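PDB 1R2J: protein FkbI from Streptomyces hygroscopicus, which binds FAD and probably acts as an acyl-ACP dehydrogenase in making the methoxymalonyl extender unit of the polyketide FK520. Local coordinates for residues G79-T84 with H151-G156; W83-L88 with A95-E100. All coordinates share one frame; numbering follows the deposited sequence.

In the fold
Helix 69-88 of the N-terminal helical region takes part in both contacts, with W83 and T84 common to the two. Leaving this helix, the chain turns back within a few residues into helix 91-100, and contact 2 closes that short hairpin. Contact 1 closes a much longer loop that starts one turn earlier on the same helix and ends on strand 151-156 of the middle domain, reaching across strand 107-110 and the hairpin 126-143. The short loop of contact 2 thus lies nested inside the long one. The contacts also touch directly: H151 NE2 and E100 OE2 probably hydrogen-bond at 2.8 Å, so helix 91-100 meets the strand as well.

Contact 1. Residues G79-T84 with H151-G156; sequences GMAAWT and HLVVFG
A81 and T84, a turn apart on helix 69-88, meet V153 and F155 of strand 151-156 through apolar groups. The methyl CB of A81 lies 3.8 Å from CG2 of V153, the tightest approach here. With CG1 of V153 anti to the backbone N (chi1 -175°), CG2 is set beside that N and turned to A81, while CG1 lies 4.2 Å from CG2 of T84. The same T84 methyl approaches the ring of F155 obliquely, 4.2 Å from CZ. V153 and F155 are two residues apart on the strand, so both side chains rise from one face of the sheet.

No hydrogen bond crosses between the segments. OG1 of T84 donates to the backbone O of M80 at 2.7 Å, standing 35° above the carbonyl plane, while N of T84 reaches that oxygen from the opposite face. Gripped by this bond and one to S221 OG of helix 219-248, the hydroxyl is satisfied and the methyl is presented to the strand.

A81 also touches V109, and F155 lies near F111, two FAD-binding residues. Segments 79-84 and 151-156 cross at 64°, joining the N-terminal helices to the middle β-domain beside the flavin site of the acyl-CoA dehydrogenase fold.

Contact 2. Residues W83-L88 with A95-E100; sequences WTVQRL and ATFLKE
The phenyl ring of F97 is met obliquely by V85, whose CG1 sits 3.9 Å from CD2 and touches CB of the same residue. The two side chains cross at about a right angle. The indole of W83 has no contact with 95-100; one of its faces is covered by R87 CB of its own helix, 4.2 Å above the plane and over the ring centre.

CG1 of V85 reaches F97 because it is anti to the backbone N (chi1 179°). Beside this pair, L98 extends CD1 to CB of Q86, 3.7 Å away. The Q86 chain then bends at chi2 (90°) and carries its amide away from the other helix, so that its CB does the packing. L98 CD2 also lies 3.4 Å from the A82 carbonyl O.

No hydrogen bond joins the segments, and the interface is made by a few carbon contacts. Around it, F97 also touches V167 of strand 164-169, V85 touches L207, and L98 touches H47. This is an alpha-alpha hairpin, two successive helices joined by a short turn, here packing the last two helices of the N-terminal region of an acyl-CoA dehydrogenase fold against each other.

Contact 1. Residues G79-T84 with H151-G156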
ATOM      1  N   GLY A  79       0.116   0.621   7.845  1.00 24.13           N
ATOM      2  CA  GLY A  79       1.513   0.383   8.148  1.00 23.52           C
ATOM      3  C   GLY A  79       2.418   1.556   7.856  1.00 23.19           C
ATOM      4  O   GLY A  79       3.371   1.816   8.600  1.00 22.69           O
ATOM      5  N   MET A  80       2.126   2.262   6.769  1.00 23.84           N
ATOM      6  CA  MET A  80       2.925   3.410   6.376  1.00 23.19           C
ATOM      7  C   MET A  80       2.733   4.546   7.372  1.00 22.93           C
ATOM      8  O   MET A  80       3.686   5.228   7.730  1.00 21.91           O
ATOM      9  CB  MET A  80       2.542   3.873   4.967  1.00 23.73           C
ATOM     10  CG  MET A  80       3.418   5.012   4.437  1.00 26.62           C
ATOM     11  SD  MET A  80       3.516   5.102   2.625  1.00 32.63           S
ATOM     12  CE  MET A  80       1.940   5.796   2.232  1.00 28.49           C
ATOM     13  N   ALA A  81       1.496   4.748   7.814  1.00 22.94           N
ATOM     14  CA  ALA A  81       1.203   5.801   8.780  1.00 23.19           C
ATOM     15  C   ALA A  81       1.919   5.515  10.094  1.00 24.00           C
ATOM     16  O   ALA A  81       2.537   6.409  10.678  1.00 24.47           O
ATOM     17  CB  ALA A  81      -0.292   5.891   9.018  1.00 23.98           C
ATOM     18  N   ALA A  82       1.833   4.264  10.547  1.00 23.86           N
ATOM     19  CA  ALA A  82       2.457   3.844  11.795  1.00 24.25           C
ATOM     20  C   ALA A  82       3.964   4.044  11.739  1.00 25.40           C
ATOM     21  O   ALA A  82       4.570   4.558  12.682  1.00 23.32           O
ATOM     22  CB  ALA A  82       2.133   2.373  12.074  1.00 23.36           C
ATOM     23  N   TRP A  83       4.560   3.619  10.628  1.00 26.11           N
ATOM     24  CA  TRP A  83       5.998   3.747  10.410  1.00 25.86           C
ATOM     25  C   TRP A  83       6.411   5.214  10.401  1.00 26.18           C
ATOM     26  O   TRP A  83       7.399   5.595  11.024  1.00 26.10           O
ATOM     27  CB  TRP A  83       6.384   3.095   9.077  1.00 24.59           C
ATOM     28  CG  TRP A  83       7.783   3.394   8.649  1.00 24.91           C
ATOM     29  CD1 TRP A  83       8.172   4.177   7.599  1.00 25.15           C
ATOM     30  CD2 TRP A  83       8.985   2.931   9.272  1.00 25.03           C
ATOM     31  NE1 TRP A  83       9.544   4.228   7.532  1.00 24.60           N
ATOM     32  CE2 TRP A  83      10.067   3.472   8.546  1.00 25.38           C
ATOM     33  CE3 TRP A  83       9.252   2.112  10.377  1.00 27.10           C
ATOM     34  CZ2 TRP A  83      11.400   3.220   8.887  1.00 27.65           C
ATOM     35  CZ3 TRP A  83      10.577   1.863  10.717  1.00 28.40           C
ATOM     36  CH2 TRP A  83      11.633   2.415   9.973  1.00 29.10           C
ATOM     37  N   THR A  84       5.653   6.032   9.683  1.00 27.05           N
ATOM     38  CA  THR A  84       5.938   7.459   9.600  1.00 28.10           C
ATOM     39  C   THR A  84       5.965   8.110  10.990  1.00 29.81           C
ATOM     40  O   THR A  84       6.837   8.930  11.285  1.00 30.02           O
ATOM     41  CB  THR A  84       4.881   8.171   8.726  1.00 27.34           C
ATOM     42  OG1 THR A  84       4.894   7.606   7.409  1.00 26.64           O
ATOM     43  CG2 THR A  84       5.175   9.663   8.633  1.00 26.38           C
ATOM     44  N   HIS A 151      -7.546   9.047  11.422  1.00 28.14           N
ATOM     45  CA  HIS A 151      -6.386   9.925  11.376  1.00 29.72           C
ATOM     46  C   HIS A 151      -5.861  10.119   9.961  1.00 29.81           C
ATOM     47  O   HIS A 151      -5.765   9.167   9.183  1.00 29.62           O
ATOM     48  CB  HIS A 151      -5.254   9.356  12.236  1.00 31.02           C
ATOM     49  CG  HIS A 151      -5.608   9.198  13.681  1.00 34.78           C
ATOM     50  ND1 HIS A 151      -6.006  10.256  14.470  1.00 35.83           N
ATOM     51  CD2 HIS A 151      -5.621   8.105  14.479  1.00 36.01           C
ATOM     52  CE1 HIS A 151      -6.250   9.822  15.693  1.00 37.21           C
ATOM     53  NE2 HIS A 151      -6.024   8.519  15.726  1.00 36.88           N
ATOM     54  N   LEU A 152      -5.514  11.358   9.633  1.00 28.12           N
ATOM     55  CA  LEU A 152      -4.970  11.661   8.321  1.00 27.28           C
ATOM     56  C   LEU A 152      -3.558  12.187   8.511  1.00 26.49           C
ATOM     57  O   LEU A 152      -3.356  13.259   9.083  1.00 27.16           O
ATOM     58  CB  LEU A 152      -5.832  12.699   7.598  1.00 27.01           C
ATOM     59  CG  LEU A 152      -7.186  12.247   7.027  1.00 28.72           C
ATOM     60  CD1 LEU A 152      -6.976  11.087   6.060  1.00 31.18           C
ATOM     61  CD2 LEU A 152      -8.112  11.825   8.138  1.00 31.51           C
ATOM     62  N   VAL A 153      -2.582  11.409   8.056  1.00 24.12           N
ATOM     63  CA  VAL A 153      -1.182  11.794   8.171  1.00 22.92           C
ATOM     64  C   VAL A 153      -0.861  12.616   6.933  1.00 24.27           C
ATOM     65  O   VAL A 153      -0.664  12.076   5.842  1.00 22.90           O
ATOM     66  CB  VAL A 153      -0.285  10.554   8.242  1.00 22.69           C
ATOM     67  CG1 VAL A 153       1.162  10.962   8.480  1.00 21.28           C
ATOM     68  CG2 VAL A 153      -0.770   9.651   9.359  1.00 23.88           C
ATOM     69  N   VAL A 154      -0.814  13.931   7.120  1.00 23.50           N
ATOM     70  CA  VAL A 154      -0.587  14.869   6.025  1.00 24.33           C
ATOM     71  C   VAL A 154       0.803  15.491   5.929  1.00 25.54           C
ATOM     72  O   VAL A 154       1.353  15.980   6.919  1.00 25.19           O
ATOM     73  CB  VAL A 154      -1.634  16.009   6.094  1.00 22.69           C
ATOM     74  CG1 VAL A 154      -1.450  16.987   4.948  1.00 25.14           C
ATOM     75  CG2 VAL A 154      -3.020  15.417   6.063  1.00 22.68           C
ATOM     76  N   PHE A 155       1.350  15.472   4.716  1.00 25.40           N
ATOM     77  CA  PHE A 155       2.659  16.046   4.424  1.00 26.44           C
ATOM     78  C   PHE A 155       2.437  17.447   3.862  1.00 26.99           C
ATOM     79  O   PHE A 155       1.429  17.702   3.197  1.00 26.96           O
ATOM     80  CB  PHE A 155       3.400  15.199   3.384  1.00 24.99           C
ATOM     81  CG  PHE A 155       4.147  14.028   3.965  1.00 24.94           C
ATOM     82  CD1 PHE A 155       5.501  14.124   4.246  1.00 24.79           C
ATOM     83  CD2 PHE A 155       3.496  12.832   4.226  1.00 24.66           C
ATOM     84  CE1 PHE A 155       6.198  13.045   4.775  1.00 26.08           C
ATOM     85  CE2 PHE A 155       4.186  11.747   4.755  1.00 26.14           C
ATOM     86  CZ  PHE A 155       5.539  11.854   5.029  1.00 25.45           C
ATOM     87  N   GLY A 156       3.382  18.345   4.124  1.00 28.74           N
ATOM     88  CA  GLY A 156       3.266  19.708   3.639  1.00 30.90           C
ATOM     89  C   GLY A 156       4.526  20.524   3.860  1.00 32.43           C
ATOM     90  O   GLY A 156       5.520  20.009   4.377  1.00 31.78           O
TER

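Contact 2. Residues W83-L88 with A95-E100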
ATOM      1  N   TRP A  83       4.560   3.619  10.628  1.00 26.11           N
ATOM      2  CA  TRP A  83       5.998   3.747  10.410  1.00 25.86           C
ATOM      3  C   TRP A  83       6.411   5.214  10.401  1.00 26.18           C
ATOM      4  O   TRP A  83       7.399   5.595  11.024  1.00 26.10           O
ATOM      5  CB  TRP A  83       6.384   3.095   9.077  1.00 24.59           C
ATOM      6  CG  TRP A  83       7.783   3.394   8.649  1.00 24.91           C
ATOM      7  CD1 TRP A  83       8.172   4.177   7.599  1.00 25.15           C
ATOM      8  CD2 TRP A  83       8.985   2.931   9.272  1.00 25.03           C
ATOM      9  NE1 TRP A  83       9.544   4.228   7.532  1.00 24.60           N
ATOM     10  CE2 TRP A  83      10.067   3.472   8.546  1.00 25.38           C
ATOM     11  CE3 TRP A  83       9.252   2.112  10.377  1.00 27.10           C
ATOM     12  CZ2 TRP A  83      11.400   3.220   8.887  1.00 27.65           C
ATOM     13  CZ3 TRP A  83      10.577   1.863  10.717  1.00 28.40           C
ATOM     14  CH2 TRP A  83      11.633   2.415   9.973  1.00 29.10           C
ATOM     15  N   THR A  84       5.653   6.032   9.683  1.00 27.05           N
ATOM     16  CA  THR A  84       5.938   7.459   9.600  1.00 28.10           C
ATOM     17  C   THR A  84       5.965   8.110  10.990  1.00 29.81           C
ATOM     18  O   THR A  84       6.837   8.930  11.285  1.00 30.02           O
ATOM     19  CB  THR A  84       4.881   8.171   8.726  1.00 27.34           C
ATOM     20  OG1 THR A  84       4.894   7.606   7.409  1.00 26.64           O
ATOM     21  CG2 THR A  84       5.175   9.663   8.633  1.00 26.38           C
ATOM     22  N   VAL A  85       5.017   7.739  11.845  1.00 30.22           N
ATOM     23  CA  VAL A  85       4.951   8.313  13.180  1.00 33.95           C
ATOM     24  C   VAL A  85       6.058   7.804  14.091  1.00 35.15           C
ATOM     25  O   VAL A  85       6.593   8.548  14.906  1.00 36.75           O
ATOM     26  CB  VAL A  85       3.581   8.037  13.849  1.00 34.27           C
ATOM     27  CG1 VAL A  85       3.552   8.629  15.238  1.00 35.70           C
ATOM     28  CG2 VAL A  85       2.457   8.628  13.003  1.00 34.07           C
ATOM     29  N   GLN A  86       6.421   6.540  13.951  1.00 36.28           N
ATOM     30  CA  GLN A  86       7.459   6.014  14.811  1.00 37.77           C
ATOM     31  C   GLN A  86       8.861   6.328  14.279  1.00 37.99           C
ATOM     32  O   GLN A  86       9.859   6.091  14.958  1.00 37.72           O
ATOM     33  CB  GLN A  86       7.240   4.512  15.007  1.00 39.87           C
ATOM     34  CG  GLN A  86       7.991   3.616  14.069  1.00 40.84           C
ATOM     35  CD  GLN A  86       9.339   3.257  14.624  1.00 43.52           C
ATOM     36  OE1 GLN A  86       9.455   2.862  15.784  1.00 45.78           O
ATOM     37  NE2 GLN A  86      10.375   3.393  13.806  1.00 45.59           N
ATOM     38  N   ARG A  87       8.935   6.886  13.074  1.00 37.77           N
ATOM     39  CA  ARG A  87      10.220   7.248  12.483  1.00 38.75           C
ATOM     40  C   ARG A  87      10.484   8.747  12.659  1.00 38.82           C
ATOM     41  O   ARG A  87      11.635   9.181  12.720  1.00 38.36           O
ATOM     42  CB  ARG A  87      10.244   6.898  10.990  1.00 39.96           C
ATOM     43  CG  ARG A  87      11.592   7.142  10.307  1.00 42.85           C
ATOM     44  CD  ARG A  87      12.683   6.239  10.878  1.00 44.89           C
ATOM     45  NE  ARG A  87      14.023   6.589  10.401  1.00 47.20           N
ATOM     46  CZ  ARG A  87      15.141   5.975  10.789  1.00 49.14           C
ATOM     47  NH1 ARG A  87      15.086   4.973  11.660  1.00 48.85           N
ATOM     48  NH2 ARG A  87      16.320   6.364  10.317  1.00 49.54           N
ATOM     49  N   LEU A  88       9.406   9.525  12.749  1.00 38.60           N
ATOM     50  CA  LEU A  88       9.490  10.976  12.899  1.00 39.24           C
ATOM     51  C   LEU A  88       9.011  11.480  14.266  1.00 40.34           C
ATOM     52  O   LEU A  88       9.654  12.333  14.882  1.00 42.64           O
ATOM     53  CB  LEU A  88       8.664  11.656  11.799  1.00 37.46           C
ATOM     54  CG  LEU A  88       8.942  11.260  10.346  1.00 36.21           C
ATOM     55  CD1 LEU A  88       7.962  11.976   9.426  1.00 36.53           C
ATOM     56  CD2 LEU A  88      10.371  11.602   9.977  1.00 34.46           C
ATOM     57  N   ALA A  95       3.924   7.110  21.358  1.00 40.08           N
ATOM     58  CA  ALA A  95       3.166   6.446  22.414  1.00 40.57           C
ATOM     59  C   ALA A  95       1.658   6.629  22.279  1.00 40.72           C
ATOM     60  O   ALA A  95       0.883   5.733  22.612  1.00 41.85           O
ATOM     61  CB  ALA A  95       3.633   6.945  23.779  1.00 40.43           C
ATOM     62  N   THR A  96       1.241   7.786  21.782  1.00 40.05           N
ATOM     63  CA  THR A  96      -0.180   8.065  21.632  1.00 40.31           C
ATOM     64  C   THR A  96      -0.788   7.502  20.346  1.00 39.61           C
ATOM     65  O   THR A  96      -1.773   6.761  20.381  1.00 38.50           O
ATOM     66  CB  THR A  96      -0.448   9.588  21.671  1.00 41.78           C
ATOM     67  OG1 THR A  96       0.119  10.144  22.863  1.00 41.89           O
ATOM     68  CG2 THR A  96      -1.943   9.870  21.657  1.00 42.13           C
ATOM     69  N   PHE A  97      -0.192   7.852  19.214  1.00 38.20           N
ATOM     70  CA  PHE A  97      -0.697   7.414  17.919  1.00 37.97           C
ATOM     71  C   PHE A  97      -0.569   5.925  17.621  1.00 37.02           C
ATOM     72  O   PHE A  97      -1.510   5.310  17.120  1.00 38.83           O
ATOM     73  CB  PHE A  97      -0.027   8.225  16.813  1.00 38.15           C
ATOM     74  CG  PHE A  97      -0.287   9.703  16.912  1.00 39.65           C
ATOM     75  CD1 PHE A  97      -1.588  10.198  16.861  1.00 39.79           C
ATOM     76  CD2 PHE A  97       0.764  10.601  17.057  1.00 40.19           C
ATOM     77  CE1 PHE A  97      -1.835  11.561  16.950  1.00 39.24           C
ATOM     78  CE2 PHE A  97       0.523  11.971  17.147  1.00 39.80           C
ATOM     79  CZ  PHE A  97      -0.776  12.449  17.093  1.00 38.26           C
ATOM     80  N   LEU A  98       0.584   5.341  17.923  1.00 35.00           N
ATOM     81  CA  LEU A  98       0.787   3.927  17.654  1.00 34.21           C
ATOM     82  C   LEU A  98      -0.199   3.021  18.396  1.00 35.58           C
ATOM     83  O   LEU A  98      -0.655   2.014  17.846  1.00 34.33           O
ATOM     84  CB  LEU A  98       2.232   3.526  17.977  1.00 33.15           C
ATOM     85  CG  LEU A  98       3.298   4.082  17.021  1.00 33.43           C
ATOM     86  CD1 LEU A  98       4.680   3.722  17.532  1.00 31.80           C
ATOM     87  CD2 LEU A  98       3.102   3.526  15.624  1.00 33.59           C
ATOM     88  N   LYS A  99      -0.544   3.379  19.631  1.00 35.71           N
ATOM     89  CA  LYS A  99      -1.475   2.568  20.412  1.00 36.22           C
ATOM     90  C   LYS A  99      -2.877   2.620  19.811  1.00 35.04           C
ATOM     91  O   LYS A  99      -3.625   1.644  19.868  1.00 33.44           O
ATOM     92  CB  LYS A  99      -1.516   3.042  21.865  1.00 38.62           C
ATOM     93  CG  LYS A  99      -2.398   4.268  22.085  1.00 44.45           C
ATOM     94  CD  LYS A  99      -3.751   3.898  22.696  1.00 47.22           C
ATOM     95  CE  LYS A  99      -3.621   3.258  24.084  1.00 49.69           C
ATOM     96  NZ  LYS A  99      -4.930   2.891  24.699  1.00 51.25           N
ATOM     97  N   GLU A 100      -3.237   3.763  19.238  1.00 34.47           N
ATOM     98  CA  GLU A 100      -4.547   3.896  18.623  1.00 33.98           C
ATOM     99  C   GLU A 100      -4.633   3.099  17.321  1.00 32.40           C
ATOM    100  O   GLU A 100      -5.697   2.585  16.973  1.00 31.84           O
ATOM    101  CB  GLU A 100      -4.866   5.369  18.358  1.00 36.34           C
ATOM    102  CG  GLU A 100      -4.938   6.210  19.621  1.00 40.59           C
ATOM    103  CD  GLU A 100      -5.656   7.527  19.406  1.00 43.71           C
ATOM    104  OE1 GLU A 100      -5.506   8.434  20.257  1.00 46.69           O
ATOM    105  OE2 GLU A 100      -6.369   7.656  18.385  1.00 44.27           O
TER